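Long-range contacts in flavin reductase domain protein (Arthrobacter sp., PDB 2QCK), which probably reduces flavin as an oxidoreductase of the flavin reductase-like, FMN-binding family: residues M57-S62 with R125-N130; T34-T39 with S61-A66. All coordinates share one frame; numbering follows the deposited sequence.

Interaction 1: M57-S62 with R125-N130; sequences MARSSS and RLSFEN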
loop_
_atom_site.group_PDB
_atom_site.type_symbol
_atom_site.label_atom_id
_atom_site.label_comp_id
_atom_site.label_asym_id
_atom_site.label_seq_id
_atom_site.Cartn_x
_atom_site.Cartn_y
_atom_site.Cartn_z
HETATM N N MSE A 57 9.446 1.185 5.618
HETATM C CA MSE A 57 9.698 0.802 6.995
HETATM C C MSE A 57 10.498 1.838 7.713
HETATM O O MSE A 57 11.104 2.701 7.092
HETATM C CB MSE A 57 10.458 -0.514 7.011
HETATM C CG MSE A 57 11.863 -0.423 6.506
HETATM SE SE MSE A 57 12.712 -2.175 6.533
HETATM C CE MSE A 57 12.745 -2.648 8.416
ATOM N N ALA A 58 10.529 1.681 9.042
ATOM C CA ALA A 58 11.162 2.597 9.944
ATOM C C ALA A 58 12.612 2.128 10.079
ATOM O O ALA A 58 12.877 0.923 10.259
ATOM C CB ALA A 58 10.479 2.528 11.317
ATOM N N ARG A 59 13.539 3.080 10.087
ATOM C CA ARG A 59 14.961 2.749 10.288
ATOM C C ARG A 59 15.231 2.347 11.707
ATOM O O ARG A 59 16.291 1.784 12.006
ATOM C CB ARG A 59 15.878 3.896 9.865
ATOM C CG ARG A 59 15.860 4.141 8.367
ATOM C CD ARG A 59 16.859 5.242 7.935
ATOM N NE ARG A 59 18.211 4.940 8.418
ATOM C CZ ARG A 59 18.854 5.610 9.361
ATOM N NH1 ARG A 59 18.307 6.686 9.930
ATOM N NH2 ARG A 59 20.074 5.209 9.736
ATOM N N SER A 60 14.241 2.535 12.574
ATOM C CA SER A 60 14.331 2.053 13.962
ATOM C C SER A 60 13.704 0.683 14.132
ATOM O O SER A 60 13.725 0.164 15.197
ATOM C CB SER A 60 13.636 3.024 14.904
ATOM O OG SER A 60 12.294 3.229 14.483
ATOM N N SER A 61 13.135 0.084 13.088
ATOM C CA SER A 61 12.684 -1.287 13.193
ATOM C C SER A 61 13.831 -2.172 13.626
ATOM O O SER A 61 14.955 -1.978 13.215
ATOM C CB SER A 61 12.204 -1.812 11.839
ATOM O OG SER A 61 12.039 -3.198 11.905
ATOM N N SER A 62 13.536 -3.178 14.426
ATOM C CA SER A 62 14.537 -4.189 14.808
ATOM C C SER A 62 15.046 -4.933 13.567
ATOM O O SER A 62 16.069 -5.592 13.594
ATOM C CB SER A 62 13.908 -5.175 15.816
ATOM O OG SER A 62 12.783 -5.813 15.244
ATOM N N ARG A 125 17.320 0.935 -1.288
ATOM C CA ARG A 125 16.458 1.588 -0.309
ATOM C C ARG A 125 16.625 3.084 -0.446
ATOM O O ARG A 125 17.767 3.567 -0.573
ATOM C CB ARG A 125 16.867 1.195 1.122
ATOM C CG ARG A 125 17.114 -0.288 1.306
ATOM C CD ARG A 125 18.571 -0.583 1.535
ATOM N NE ARG A 125 18.824 -2.020 1.541
ATOM C CZ ARG A 125 19.448 -2.708 0.576
ATOM N NH1 ARG A 125 19.915 -2.138 -0.523
ATOM N NH2 ARG A 125 19.586 -4.008 0.721
ATOM N N LEU A 126 15.524 3.842 -0.388
ATOM C CA LEU A 126 15.562 5.293 -0.437
ATOM C C LEU A 126 15.337 5.794 0.968
ATOM O O LEU A 126 14.189 5.781 1.460
ATOM C CB LEU A 126 14.448 5.761 -1.321
ATOM C CG LEU A 126 14.346 7.201 -1.818
ATOM C CD1 LEU A 126 15.601 7.675 -2.522
ATOM C CD2 LEU A 126 13.094 7.253 -2.733
ATOM N N SER A 127 16.413 6.203 1.633
ATOM C CA SER A 127 16.355 6.425 3.062
ATOM C C SER A 127 16.232 7.872 3.403
ATOM O O SER A 127 17.033 8.706 2.972
ATOM C CB SER A 127 17.554 5.808 3.775
ATOM O OG SER A 127 17.525 4.418 3.581
ATOM N N PHE A 128 15.215 8.161 4.201
ATOM C CA PHE A 128 15.056 9.466 4.782
ATOM C C PHE A 128 15.610 9.414 6.212
ATOM O O PHE A 128 16.427 8.528 6.565
ATOM C CB PHE A 128 13.581 9.917 4.657
ATOM C CG PHE A 128 13.117 10.045 3.219
ATOM C CD1 PHE A 128 12.702 8.932 2.507
ATOM C CD2 PHE A 128 13.194 11.263 2.558
ATOM C CE1 PHE A 128 12.342 9.031 1.171
ATOM C CE2 PHE A 128 12.825 11.374 1.217
ATOM C CZ PHE A 128 12.416 10.243 0.525
ATOM N N GLU A 129 15.189 10.343 7.052
ATOM C CA GLU A 129 15.753 10.414 8.402
ATOM C C GLU A 129 15.395 9.187 9.217
ATOM O O GLU A 129 16.229 8.614 9.880
ATOM C CB GLU A 129 15.222 11.632 9.137
ATOM C CG GLU A 129 15.354 12.954 8.376
ATOM C CD GLU A 129 14.198 13.223 7.426
ATOM O OE1 GLU A 129 13.556 12.253 7.033
ATOM O OE2 GLU A 129 13.943 14.392 7.091
ATOM N N ASN A 130 14.131 8.798 9.217
ATOM C CA ASN A 130 13.728 7.707 10.076
ATOM C C ASN A 130 13.019 6.603 9.371
ATOM O O ASN A 130 12.607 5.627 10.012
ATOM C CB ASN A 130 12.812 8.248 11.141
ATOM C CG ASN A 130 13.487 9.283 12.011
ATOM O OD1 ASN A 130 14.425 8.956 12.730
ATOM N ND2 ASN A 130 13.008 10.530 11.964
HETATM O O HOH W 1 12.399 5.354 12.717
#
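Ser127 meets Arg59 lightly, its CB 4.3 Å from Arg59 CD at the end of strand 116-127. Arg59 sits in the type I turn from Ala58 to Ser61 that ends strand 51-58, and it faces the connection between strands 116-127 and 131-143. There the Phe128 carbonyl oxygen comes within 3.6 Å of the same CD. Glu129 offers its backbone oxygen: Arg59 NH1 donates to Glu129 O at 2.8 Å, a bent bond (138° at the hydrogen) with the oxygen at the edge of the guanidinium and in its plane. The arginine chain runs straight at chi2 and bends at chi3 (54°), which brings NH1 to that carbonyl. The Glu129 carboxylate is engaged elsewhere, in a salt bridge with Arg52 of the second subunit. Asn130 O then takes three approaches. Arg59 N gives it a nearly straight hydrogen bond of 2.7 Å from above the carbonyl plane, Ala58 CA adds a CA-H...O contact, and a water donates to it while also bonding Ser60 OG. Arg59 thus holds the 128-130 connection by both backbone and side chain. Strands 51-58 and 116-127 both pair with strand 131-143 here, and helix 64-69 packs alongside.

Interaction 2: T34-T39 with S61-A66; sequences TPYGFT and SSSWPA. With PO4 (phosphate ion), chain B.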
loop_
_atom_site.group_PDB
_atom_site.type_symbol
_atom_site.label_atom_id
_atom_site.label_comp_id
_atom_site.label_asym_id
_atom_site.label_seq_id
_atom_site.Cartn_x
_atom_site.Cartn_y
_atom_site.Cartn_z
ATOM N N THR A 34 20.692 -15.247 11.004
ATOM C CA THR A 34 19.606 -15.103 11.970
ATOM C C THR A 34 18.398 -14.600 11.202
ATOM O O THR A 34 18.545 -13.667 10.464
ATOM C CB THR A 34 19.992 -14.102 13.064
ATOM O OG1 THR A 34 21.070 -14.629 13.842
ATOM C CG2 THR A 34 18.850 -13.868 13.986
ATOM N N PRO A 35 17.227 -15.248 11.341
ATOM C CA PRO A 35 16.030 -14.783 10.661
ATOM C C PRO A 35 15.417 -13.568 11.317
ATOM O O PRO A 35 15.339 -13.481 12.536
ATOM C CB PRO A 35 15.067 -15.961 10.766
ATOM C CG PRO A 35 15.462 -16.675 12.009
ATOM C CD PRO A 35 16.970 -16.483 12.109
ATOM N N TYR A 36 15.001 -12.632 10.490
ATOM C CA TYR A 36 14.265 -11.465 10.923
ATOM C C TYR A 36 13.028 -11.387 10.068
ATOM O O TYR A 36 13.033 -11.868 8.941
ATOM C CB TYR A 36 15.072 -10.212 10.685
ATOM C CG TYR A 36 16.207 -10.030 11.628
ATOM C CD1 TYR A 36 17.378 -10.714 11.450
ATOM C CD2 TYR A 36 16.103 -9.169 12.689
ATOM C CE1 TYR A 36 18.432 -10.559 12.303
ATOM C CE2 TYR A 36 17.140 -8.993 13.542
ATOM C CZ TYR A 36 18.301 -9.697 13.355
ATOM O OH TYR A 36 19.348 -9.519 14.232
ATOM N N GLY A 37 11.977 -10.743 10.573
ATOM C CA GLY A 37 10.777 -10.543 9.755
ATOM C C GLY A 37 9.805 -9.640 10.450
ATOM O O GLY A 37 9.897 -9.437 11.644
ATOM N N PHE A 38 8.858 -9.087 9.710
ATOM C CA PHE A 38 7.963 -8.139 10.326
ATOM C C PHE A 38 6.679 -8.000 9.504
ATOM O O PHE A 38 6.687 -8.162 8.295
ATOM C CB PHE A 38 8.699 -6.798 10.503
ATOM C CG PHE A 38 9.310 -6.278 9.241
ATOM C CD1 PHE A 38 10.574 -6.727 8.806
ATOM C CD2 PHE A 38 8.616 -5.397 8.443
ATOM C CE1 PHE A 38 11.140 -6.273 7.620
ATOM C CE2 PHE A 38 9.164 -4.955 7.248
ATOM C CZ PHE A 38 10.456 -5.387 6.860
ATOM N N THR A 39 5.572 -7.757 10.190
ATOM C CA THR A 39 4.280 -7.536 9.564
ATOM C C THR A 39 4.360 -6.176 8.923
ATOM O O THR A 39 4.936 -5.278 9.492
ATOM C CB THR A 39 3.147 -7.629 10.649
ATOM O OG1 THR A 39 3.127 -8.961 11.134
ATOM C CG2 THR A 39 1.709 -7.284 10.140
ATOM N N SER A 61 13.135 0.084 13.088
ATOM C CA SER A 61 12.684 -1.287 13.193
ATOM C C SER A 61 13.831 -2.172 13.626
ATOM O O SER A 61 14.955 -1.978 13.215
ATOM C CB SER A 61 12.204 -1.812 11.839
ATOM O OG SER A 61 12.039 -3.198 11.905
ATOM N N SER A 62 13.536 -3.178 14.426
ATOM C CA SER A 62 14.537 -4.189 14.808
ATOM C C SER A 62 15.046 -4.933 13.567
ATOM O O SER A 62 16.069 -5.592 13.594
ATOM C CB SER A 62 13.908 -5.175 15.816
ATOM O OG SER A 62 12.783 -5.813 15.244
ATOM N N SER A 63 14.333 -4.831 12.466
ATOM C CA SER A 63 14.746 -5.499 11.252
ATOM C C SER A 63 15.451 -4.571 10.257
ATOM O O SER A 63 15.776 -5.010 9.146
ATOM C CB SER A 63 13.515 -6.084 10.561
ATOM O OG SER A 63 12.863 -7.004 11.413
ATOM N N TRP A 64 15.673 -3.304 10.592
ATOM C CA TRP A 64 16.277 -2.382 9.596
ATOM C C TRP A 64 17.722 -2.798 9.198
ATOM O O TRP A 64 18.055 -2.844 8.005
ATOM C CB TRP A 64 16.207 -0.915 10.064
ATOM C CG TRP A 64 17.042 -0.036 9.205
ATOM C CD1 TRP A 64 18.248 0.531 9.522
ATOM C CD2 TRP A 64 16.804 0.264 7.828
ATOM N NE1 TRP A 64 18.745 1.225 8.436
ATOM C CE2 TRP A 64 17.883 1.076 7.380
ATOM C CE3 TRP A 64 15.764 -0.023 6.944
ATOM C CZ2 TRP A 64 17.953 1.569 6.104
ATOM C CZ3 TRP A 64 15.857 0.460 5.657
ATOM C CH2 TRP A 64 16.942 1.250 5.252
ATOM N N PRO A 65 18.570 -3.122 10.174
ATOM C CA PRO A 65 19.892 -3.522 9.819
ATOM C C PRO A 65 19.907 -4.741 8.919
ATOM O O PRO A 65 20.756 -4.807 8.049
ATOM C CB PRO A 65 20.550 -3.805 11.173
ATOM C CG PRO A 65 19.832 -2.906 12.096
ATOM C CD PRO A 65 18.416 -3.066 11.635
ATOM N N ALA A 66 18.986 -5.688 9.117
ATOM C CA ALA A 66 18.899 -6.888 8.251
ATOM C C ALA A 66 18.586 -6.450 6.831
ATOM O O ALA A 66 19.246 -6.869 5.868
ATOM C CB ALA A 66 17.825 -7.865 8.738
HETATM P P PO4 B . 22.208 2.143 7.412
HETATM O O1 PO4 B . 22.823 1.443 6.224
HETATM O O2 PO4 B . 21.255 3.231 6.950
HETATM O O3 PO4 B . 21.509 1.052 8.175
HETATM O O4 PO4 B . 23.248 2.766 8.324
#
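The entry to helix 64-69 lies against strand 34-40 in the antiparallel sheet of this FMN-binding-type fold, with Ser63 between Tyr36 and Phe38 and Ala66 against Tyr36. A type I turn from Ser61 to Trp64 leads in, and Ser61 OG caps it by accepting from Ser63 N at 2.9 Å. With OG beside its own backbone N (chi1 -59°), Ser63 places this hydroxyl at the edge of the Tyr36 ring and 3.5 Å from Phe38 CD1; its CB is equally close to that carbon. Over one face of the Tyr36 ring sits the Ala66 methyl, in a CH-pi contact with CB 4.3 Å from the ring centroid, while Tyr36 CE2 lies 3.6 Å from Ser62 O. Arg95 NH1 bonds Gly37 O. The Trp64 side chain leaves its backbone away from strand 34-40, packs on Met57 and Arg125, and makes a weak NE1 hydrogen bond of 2.8 Å to O3 of a phosphate ion, probably from the crystallisation liquor. A leucine in place of Trp64 would probably leave the phosphate without this N-H donor and open a gap beside Met57 and Arg125. Around the contact, Ala66 rests on Val29 and Tyr31 of strand 22-31, Phe38 reaches Phe55 of strand 51-58, and Trp64 touches Ser127 of strand 116-127.

In the fold
Interactions 1 and 2 lie with centres about 12 Å apart and meet on the connection from strand 51-58 to helix 64-69, sharing Ser61 and Ser62. Along the chain strand 34-40 comes first, then this connection, and strand 116-127 far later, so the short connection is held by strand 34-40 on one part and, on another, by the link between strands 116-127 and 131-143. The outer end, interaction 1, is largely exposed and polar, near the second subunit; the inner end, interaction 2, is buried. Trp64 joins them, its CB 3.3 Å from Arg59 O and its CH2 3.6 Å from Ser127 OG. Arg59, by a long, weak ion pair, and Trp64 both approach one bound phosphate.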